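Local structure of ATP:cob(I)alamin adenosyltransferase, putative (Burkholderia thailandensis, 2ZHZ) at residues Arg116-Ala121 / Val165-Ala170; His98-Leu103 / Leu159-Arg164. The protein probably transfers the adenosyl group of ATP to reduced cobalamin, forming adenosylcobalamin and releasing triphosphate, and works as a homotrimer. All coordinates share one frame; numbering follows the deposited sequence.

Both contacts use helix 147-169: contact 1 packs its last turns against the start of helix 116-141, contact 2 sets the turns just before against the end of helix 86-101 and Leu103 just beyond it. Both are largely buried, but contact 2 is partly exposed and watered at Asn100 and Leu103. Their centres lie about 10 Å apart, and they touch where Ala118 CB comes 3.2 Å from Ala163 O. Contact 1 is small, built of two alanines, a glycine, one leucine and the amide of Asn167, with a neighbouring subunit near helix 116-141. Contact 2 buries about twice the area and mixes aliphatic packing, a CH-pi contact and an arginine's water bridge; no other chain touches it.

Contact 1: Arg116-Ala121 / Val165-Ala170; sequences RGAALA and VLNRAA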
ATOM      1  N   ARG B 116       2.579 -17.552  -2.181  1.00 20.47           N
ATOM      2  CA  ARG B 116       2.842 -16.161  -2.545  1.00 20.87           C
ATOM      3  C   ARG B 116       1.624 -15.467  -3.150  1.00 21.20           C
ATOM      4  O   ARG B 116       1.355 -14.305  -2.854  1.00 19.81           O
ATOM      5  CB  ARG B 116       4.021 -16.072  -3.517  1.00 24.45           C
ATOM      6  CG  ARG B 116       4.420 -14.644  -3.880  1.00 23.01           C
ATOM      7  CD  ARG B 116       5.769 -14.642  -4.583  1.00 29.12           C
ATOM      8  NE  ARG B 116       6.817 -15.159  -3.703  1.00 32.45           N
ATOM      9  CZ  ARG B 116       7.893 -15.822  -4.117  1.00 34.48           C
ATOM     10  NH1 ARG B 116       8.073 -16.060  -5.409  1.00 35.10           N
ATOM     11  NH2 ARG B 116       8.790 -16.250  -3.236  1.00 30.78           N
ATOM     12  N   GLY B 117       0.890 -16.179  -4.000  1.00 20.53           N
ATOM     13  CA  GLY B 117      -0.288 -15.591  -4.615  1.00 19.67           C
ATOM     14  C   GLY B 117      -1.373 -15.271  -3.600  1.00 18.58           C
ATOM     15  O   GLY B 117      -1.994 -14.206  -3.651  1.00 18.20           O
ATOM     16  N   ALA B 118      -1.613 -16.196  -2.677  1.00 16.75           N
ATOM     17  CA  ALA B 118      -2.627 -15.991  -1.647  1.00 14.69           C
ATOM     18  C   ALA B 118      -2.225 -14.837  -0.734  1.00 15.44           C
ATOM     19  O   ALA B 118      -3.074 -14.065  -0.279  1.00 13.19           O
ATOM     20  CB  ALA B 118      -2.805 -17.260  -0.824  1.00 12.91           C
ATOM     21  N   ALA B 119      -0.928 -14.732  -0.455  1.00 15.23           N
ATOM     22  CA  ALA B 119      -0.420 -13.663   0.399  1.00 16.59           C
ATOM     23  C   ALA B 119      -0.648 -12.315  -0.279  1.00 15.68           C
ATOM     24  O   ALA B 119      -1.056 -11.346   0.360  1.00 15.21           O
ATOM     25  CB  ALA B 119       1.065 -13.867   0.672  1.00 16.14           C
ATOM     26  N   LEU B 120      -0.380 -12.256  -1.578  1.00 14.39           N
ATOM     27  CA  LEU B 120      -0.573 -11.021  -2.324  1.00 15.81           C
ATOM     28  C   LEU B 120      -2.057 -10.666  -2.367  1.00 15.69           C
ATOM     29  O   LEU B 120      -2.426  -9.496  -2.279  1.00 14.48           O
ATOM     30  CB  LEU B 120      -0.010 -11.163  -3.743  1.00 14.04           C
ATOM     31  CG  LEU B 120       1.523 -11.181  -3.826  1.00 19.44           C
ATOM     32  CD1 LEU B 120       1.972 -11.535  -5.243  1.00 18.17           C
ATOM     33  CD2 LEU B 120       2.068  -9.811  -3.411  1.00 18.85           C
ATOM     34  N   ALA B 121      -2.909 -11.682  -2.486  1.00 14.07           N
ATOM     35  CA  ALA B 121      -4.346 -11.456  -2.522  1.00 14.35           C
ATOM     36  C   ALA B 121      -4.789 -10.803  -1.213  1.00 14.02           C
ATOM     37  O   ALA B 121      -5.691  -9.958  -1.202  1.00 12.67           O
ATOM     38  CB  ALA B 121      -5.086 -12.779  -2.732  1.00 16.68           C
ATOM     39  N   VAL B 165      -8.736 -19.729  -2.252  1.00 22.60           N
ATOM     40  CA  VAL B 165      -8.732 -20.474  -3.505  1.00 21.15           C
ATOM     41  C   VAL B 165      -7.299 -20.678  -3.978  1.00 22.42           C
ATOM     42  O   VAL B 165      -6.937 -21.765  -4.437  1.00 21.26           O
ATOM     43  CB  VAL B 165      -9.510 -19.722  -4.610  1.00 21.01           C
ATOM     44  CG1 VAL B 165      -9.271 -20.380  -5.963  1.00 21.72           C
ATOM     45  CG2 VAL B 165     -10.992 -19.713  -4.281  1.00 20.73           C
ATOM     46  N   LEU B 166      -6.482 -19.633  -3.862  1.00 20.42           N
ATOM     47  CA  LEU B 166      -5.089 -19.703  -4.291  1.00 19.78           C
ATOM     48  C   LEU B 166      -4.217 -20.610  -3.428  1.00 21.60           C
ATOM     49  O   LEU B 166      -3.270 -21.221  -3.929  1.00 22.04           O
ATOM     50  CB  LEU B 166      -4.482 -18.295  -4.366  1.00 19.14           C
ATOM     51  CG  LEU B 166      -5.043 -17.452  -5.521  1.00 17.89           C
ATOM     52  CD1 LEU B 166      -4.436 -16.049  -5.507  1.00 17.97           C
ATOM     53  CD2 LEU B 166      -4.739 -18.145  -6.845  1.00 17.63           C
ATOM     54  N   ASN B 167      -4.510 -20.696  -2.135  1.00 19.35           N
ATOM     55  CA  ASN B 167      -3.728 -21.579  -1.279  1.00 21.86           C
ATOM     56  C   ASN B 167      -4.014 -23.027  -1.680  1.00 25.34           C
ATOM     57  O   ASN B 167      -3.110 -23.864  -1.714  1.00 26.54           O
ATOM     58  CB  ASN B 167      -4.061 -21.358   0.201  1.00 20.72           C
ATOM     59  CG  ASN B 167      -3.174 -20.299   0.844  1.00 20.24           C
ATOM     60  OD1 ASN B 167      -1.977 -20.230   0.559  1.00 19.52           O
ATOM     61  ND2 ASN B 167      -3.750 -19.487   1.728  1.00 17.47           N
ATOM     62  N   ARG B 168      -5.274 -23.310  -1.998  1.00 26.82           N
ATOM     63  CA  ARG B 168      -5.686 -24.652  -2.413  1.00 31.02           C
ATOM     64  C   ARG B 168      -5.014 -25.005  -3.737  1.00 32.34           C
ATOM     65  O   ARG B 168      -4.468 -26.098  -3.908  1.00 32.49           O
ATOM     66  CB  ARG B 168      -7.204 -24.704  -2.605  1.00 35.19           C
ATOM     67  CG  ARG B 168      -8.007 -24.133  -1.453  1.00 42.16           C
ATOM     68  CD  ARG B 168      -8.202 -25.133  -0.331  1.00 47.72           C
ATOM     69  NE  ARG B 168      -9.082 -26.227  -0.728  1.00 53.41           N
ATOM     70  CZ  ARG B 168      -9.589 -27.122   0.114  1.00 55.34           C
ATOM     71  NH1 ARG B 168      -9.302 -27.054   1.410  1.00 56.53           N
ATOM     72  NH2 ARG B 168     -10.384 -28.084  -0.336  1.00 55.33           N
ATOM     73  N   ALA B 169      -5.061 -24.061  -4.672  1.00 31.80           N
ATOM     74  CA  ALA B 169      -4.480 -24.242  -5.995  1.00 32.69           C
ATOM     75  C   ALA B 169      -2.992 -24.559  -5.933  1.00 35.30           C
ATOM     76  O   ALA B 169      -2.473 -25.292  -6.774  1.00 35.83           O
ATOM     77  CB  ALA B 169      -4.710 -22.993  -6.836  1.00 32.87           C
ATOM     78  N   ALA B 170      -2.310 -24.004  -4.936  1.00 35.66           N
ATOM     79  CA  ALA B 170      -0.877 -24.229  -4.774  1.00 36.08           C
ATOM     80  C   ALA B 170      -0.611 -25.547  -4.055  1.00 37.28           C
ATOM     81  O   ALA B 170       0.540 -25.940  -3.867  1.00 36.39           O
ATOM     82  CB  ALA B 170      -0.250 -23.075  -4.003  1.00 37.68           C
TER
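Ala118 packs against Leu166 and Asn167 in an antiparallel helix pair of the helix bundle, the first turns of helix 116-141 lying beside the last turns of helix 147-169. The axes of the two short segments approach to 8.0 Å and run at 174°, a close spacing that the small residues Gly117, Ala118 and Ala121 allow. The Ala118 methyl does most of the touching: its CB lies 4.1 Å from Leu166 CB and sits over a face of the Asn167 amide, 3.5 Å from Asn167 CG. Leu166 carries CG anti to its carbonyl carbon (chi1 -70°), which sends the branch across to the other helix, where CD1 meets Gly117 O at 3.6 Å and the Ala121 methyl at 4.3 Å. Leu49 of helix 31-50 also packs on Leu166 and Ala121, joining a third helix to the pair. On another side of helix 116-141, Ala119 and Leu120 pack on Gly47 and Val48 of a neighbouring subunit. The Asn167 amide is held at both ends, OD1 accepting from Ala115 N while ND2 donates to Asp174 OD1 and Gly113 O; these bonds present its face to the methyl, with OD1 3.4 Å from Ala118 CB.

Contact 2: His98-Leu103 / Leu159-Arg164; sequences HYNGQL and LFVLAR
The last turn of helix 86-101 and the residues that follow it run beside helix 147-169, with Asn100 CA 6.7 Å from Val161 CA and Leu103 CA 7.9 Å from Arg164 CA. Val161 sits at the middle with both methyls engaged. CG1, anti to the backbone N (chi1 177°), meets Tyr99 CB at 3.5 Å and also touches Leu103 CD1, with Asn100 ND2 near, whereas CG2 lies against the Asn100 amide, the two side chains crossing at about a right angle. Leu162 makes a CH-pi contact with Tyr99: CD2 stands over the middle of the ring, 3.8 Å from its centroid and 13° off the normal. His98 CD2 covers the opposite face, so the phenol is sandwiched, and its OH is hydrogen-bonded to Asp57 OD2. Leu103 leans over the aliphatic start and one guanidinium face of Arg164, CD1 lying 3.9 Å from Arg164 CB. Arg164 bends at chi3 (62°), and the head is gripped: NE forms a salt bridge with Asp174 OD2, NH2 donates to Pro104 O, and NH1 donates to a water in the guanidinium plane. That water lies 3.0 Å from Arg164 NH1 and 2.7 Å from Asn100 ND2, accepting from both and bridging the segments. A second water links NH1 to Asn100 O through two weak bonds. The Val161 side chain is about 4 Å from that of Asp157, a magnesium-binding residue with no metal bound to it in this chain. In this helix-bundle packing, Leu159, Phe160 and Ala163 touch helix 116-141, leaving helix 147-169 between that helix and helix 86-101.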
ATOM      1  N   HIS B  98     -19.705 -18.453  -6.310  1.00 19.85           N
ATOM      2  CA  HIS B  98     -18.978 -19.433  -7.107  1.00 20.46           C
ATOM      3  C   HIS B  98     -17.792 -20.046  -6.359  1.00 22.31           C
ATOM      4  O   HIS B  98     -17.670 -21.265  -6.261  1.00 20.54           O
ATOM      5  CB  HIS B  98     -18.476 -18.787  -8.402  1.00 21.53           C
ATOM      6  CG  HIS B  98     -17.621 -19.690  -9.234  1.00 23.99           C
ATOM      7  ND1 HIS B  98     -18.145 -20.664 -10.057  1.00 28.65           N
ATOM      8  CD2 HIS B  98     -16.275 -19.794  -9.341  1.00 27.53           C
ATOM      9  CE1 HIS B  98     -17.161 -21.329 -10.634  1.00 28.48           C
ATOM     10  NE2 HIS B  98     -16.015 -20.821 -10.216  1.00 27.64           N
ATOM     11  N   TYR B  99     -16.914 -19.199  -5.832  1.00 19.70           N
ATOM     12  CA  TYR B  99     -15.737 -19.692  -5.128  1.00 19.01           C
ATOM     13  C   TYR B  99     -15.999 -20.226  -3.719  1.00 18.31           C
ATOM     14  O   TYR B  99     -15.405 -21.227  -3.314  1.00 20.06           O
ATOM     15  CB  TYR B  99     -14.657 -18.604  -5.123  1.00 21.33           C
ATOM     16  CG  TYR B  99     -14.093 -18.365  -6.507  1.00 21.16           C
ATOM     17  CD1 TYR B  99     -13.281 -19.319  -7.121  1.00 24.69           C
ATOM     18  CD2 TYR B  99     -14.428 -17.221  -7.235  1.00 22.43           C
ATOM     19  CE1 TYR B  99     -12.815 -19.145  -8.424  1.00 25.77           C
ATOM     20  CE2 TYR B  99     -13.970 -17.039  -8.547  1.00 24.70           C
ATOM     21  CZ  TYR B  99     -13.166 -18.007  -9.132  1.00 27.16           C
ATOM     22  OH  TYR B  99     -12.720 -17.851 -10.429  1.00 25.45           O
ATOM     23  N   ASN B 100     -16.885 -19.575  -2.975  1.00 18.55           N
ATOM     24  CA  ASN B 100     -17.208 -20.034  -1.624  1.00 20.66           C
ATOM     25  C   ASN B 100     -17.866 -21.412  -1.665  1.00 19.82           C
ATOM     26  O   ASN B 100     -17.660 -22.238  -0.775  1.00 18.62           O
ATOM     27  CB  ASN B 100     -18.153 -19.047  -0.939  1.00 22.08           C
ATOM     28  CG  ASN B 100     -17.433 -18.085  -0.024  1.00 26.31           C
ATOM     29  OD1 ASN B 100     -17.902 -16.966   0.204  1.00 27.72           O
ATOM     30  ND2 ASN B 100     -16.298 -18.518   0.527  1.00 19.43           N
ATOM     31  N   GLY B 101     -18.662 -21.654  -2.703  1.00 19.01           N
ATOM     32  CA  GLY B 101     -19.338 -22.932  -2.820  1.00 17.72           C
ATOM     33  C   GLY B 101     -18.379 -24.098  -2.994  1.00 18.05           C
ATOM     34  O   GLY B 101     -18.693 -25.227  -2.621  1.00 16.89           O
ATOM     35  N   GLN B 102     -17.204 -23.825  -3.555  1.00 17.90           N
ATOM     36  CA  GLN B 102     -16.205 -24.864  -3.796  1.00 17.67           C
ATOM     37  C   GLN B 102     -15.187 -25.016  -2.665  1.00 19.98           C
ATOM     38  O   GLN B 102     -14.324 -25.887  -2.717  1.00 22.41           O
ATOM     39  CB  GLN B 102     -15.479 -24.573  -5.117  1.00 21.59           C
ATOM     40  CG  GLN B 102     -16.396 -24.631  -6.332  1.00 25.82           C
ATOM     41  CD  GLN B 102     -15.696 -24.288  -7.636  1.00 33.25           C
ATOM     42  OE1 GLN B 102     -16.236 -24.522  -8.718  1.00 34.99           O
ATOM     43  NE2 GLN B 102     -14.499 -23.719  -7.541  1.00 34.26           N
ATOM     44  N   LEU B 103     -15.297 -24.177  -1.641  1.00 20.72           N
ATOM     45  CA  LEU B 103     -14.378 -24.218  -0.506  1.00 21.27           C
ATOM     46  C   LEU B 103     -15.051 -24.733   0.761  1.00 22.83           C
ATOM     47  O   LEU B 103     -16.238 -24.512   0.983  1.00 23.50           O
ATOM     48  CB  LEU B 103     -13.828 -22.811  -0.225  1.00 20.02           C
ATOM     49  CG  LEU B 103     -12.906 -22.133  -1.241  1.00 23.13           C
ATOM     50  CD1 LEU B 103     -12.807 -20.640  -0.923  1.00 26.41           C
ATOM     51  CD2 LEU B 103     -11.528 -22.782  -1.203  1.00 23.65           C
ATOM     52  N   LEU B 159     -11.632 -10.953  -2.369  1.00 15.08           N
ATOM     53  CA  LEU B 159     -10.181 -11.087  -2.329  1.00 15.29           C
ATOM     54  C   LEU B 159      -9.788 -12.069  -1.220  1.00 15.51           C
ATOM     55  O   LEU B 159      -8.833 -12.837  -1.363  1.00 15.92           O
ATOM     56  CB  LEU B 159      -9.535  -9.710  -2.128  1.00 14.22           C
ATOM     57  CG  LEU B 159      -9.582  -8.865  -3.411  1.00 15.71           C
ATOM     58  CD1 LEU B 159      -9.209  -7.422  -3.121  1.00 12.88           C
ATOM     59  CD2 LEU B 159      -8.635  -9.479  -4.452  1.00 15.68           C
ATOM     60  N   PHE B 160     -10.536 -12.049  -0.121  1.00 14.79           N
ATOM     61  CA  PHE B 160     -10.292 -12.970   0.984  1.00 15.07           C
ATOM     62  C   PHE B 160     -10.563 -14.386   0.465  1.00 15.75           C
ATOM     63  O   PHE B 160      -9.773 -15.306   0.669  1.00 16.52           O
ATOM     64  CB  PHE B 160     -11.247 -12.667   2.139  1.00 13.98           C
ATOM     65  CG  PHE B 160     -11.129 -13.618   3.299  1.00 20.73           C
ATOM     66  CD1 PHE B 160     -10.146 -13.444   4.268  1.00 22.47           C
ATOM     67  CD2 PHE B 160     -12.019 -14.684   3.431  1.00 22.89           C
ATOM     68  CE1 PHE B 160     -10.048 -14.315   5.359  1.00 22.15           C
ATOM     69  CE2 PHE B 160     -11.935 -15.560   4.512  1.00 22.98           C
ATOM     70  CZ  PHE B 160     -10.946 -15.376   5.481  1.00 24.12           C
ATOM     71  N   VAL B 161     -11.693 -14.545  -0.214  1.00 15.31           N
ATOM     72  CA  VAL B 161     -12.084 -15.842  -0.760  1.00 16.29           C
ATOM     73  C   VAL B 161     -11.090 -16.345  -1.797  1.00 16.24           C
ATOM     74  O   VAL B 161     -10.735 -17.522  -1.803  1.00 16.62           O
ATOM     75  CB  VAL B 161     -13.492 -15.769  -1.382  1.00 18.84           C
ATOM     76  CG1 VAL B 161     -13.857 -17.107  -2.027  1.00 20.84           C
ATOM     77  CG2 VAL B 161     -14.500 -15.419  -0.305  1.00 16.22           C
ATOM     78  N   LEU B 162     -10.625 -15.453  -2.669  1.00 16.09           N
ATOM     79  CA  LEU B 162      -9.670 -15.849  -3.690  1.00 17.55           C
ATOM     80  C   LEU B 162      -8.338 -16.243  -3.074  1.00 16.81           C
ATOM     81  O   LEU B 162      -7.620 -17.076  -3.625  1.00 19.12           O
ATOM     82  CB  LEU B 162      -9.476 -14.726  -4.714  1.00 16.84           C
ATOM     83  CG  LEU B 162     -10.669 -14.445  -5.631  1.00 20.79           C
ATOM     84  CD1 LEU B 162     -10.290 -13.348  -6.609  1.00 22.19           C
ATOM     85  CD2 LEU B 162     -11.071 -15.715  -6.393  1.00 22.87           C
ATOM     86  N   ALA B 163      -7.999 -15.651  -1.931  1.00 17.19           N
ATOM     87  CA  ALA B 163      -6.751 -16.008  -1.262  1.00 16.40           C
ATOM     88  C   ALA B 163      -6.835 -17.484  -0.849  1.00 17.12           C
ATOM     89  O   ALA B 163      -5.873 -18.235  -1.000  1.00 17.78           O
ATOM     90  CB  ALA B 163      -6.529 -15.121  -0.032  1.00 13.35           C
ATOM     91  N   ARG B 164      -7.993 -17.898  -0.336  1.00 18.31           N
ATOM     92  CA  ARG B 164      -8.185 -19.291   0.071  1.00 20.22           C
ATOM     93  C   ARG B 164      -8.124 -20.186  -1.163  1.00 20.30           C
ATOM     94  O   ARG B 164      -7.538 -21.268  -1.130  1.00 21.62           O
ATOM     95  CB  ARG B 164      -9.535 -19.477   0.773  1.00 19.37           C
ATOM     96  CG  ARG B 164      -9.686 -18.719   2.089  1.00 21.36           C
ATOM     97  CD  ARG B 164     -10.983 -19.104   2.788  1.00 21.98           C
ATOM     98  NE  ARG B 164     -10.993 -20.526   3.136  1.00 20.81           N
ATOM     99  CZ  ARG B 164     -12.093 -21.255   3.316  1.00 23.62           C
ATOM    100  NH1 ARG B 164     -13.292 -20.707   3.184  1.00 20.42           N
ATOM    101  NH2 ARG B 164     -11.990 -22.542   3.618  1.00 23.68           N
TER
HETATM  102  O   HOH W   1     -14.492 -18.082   2.426  1.00 22.05           O
HETATM  103  O   HOH W   2     -16.478 -21.197   2.252  1.00 29.75           O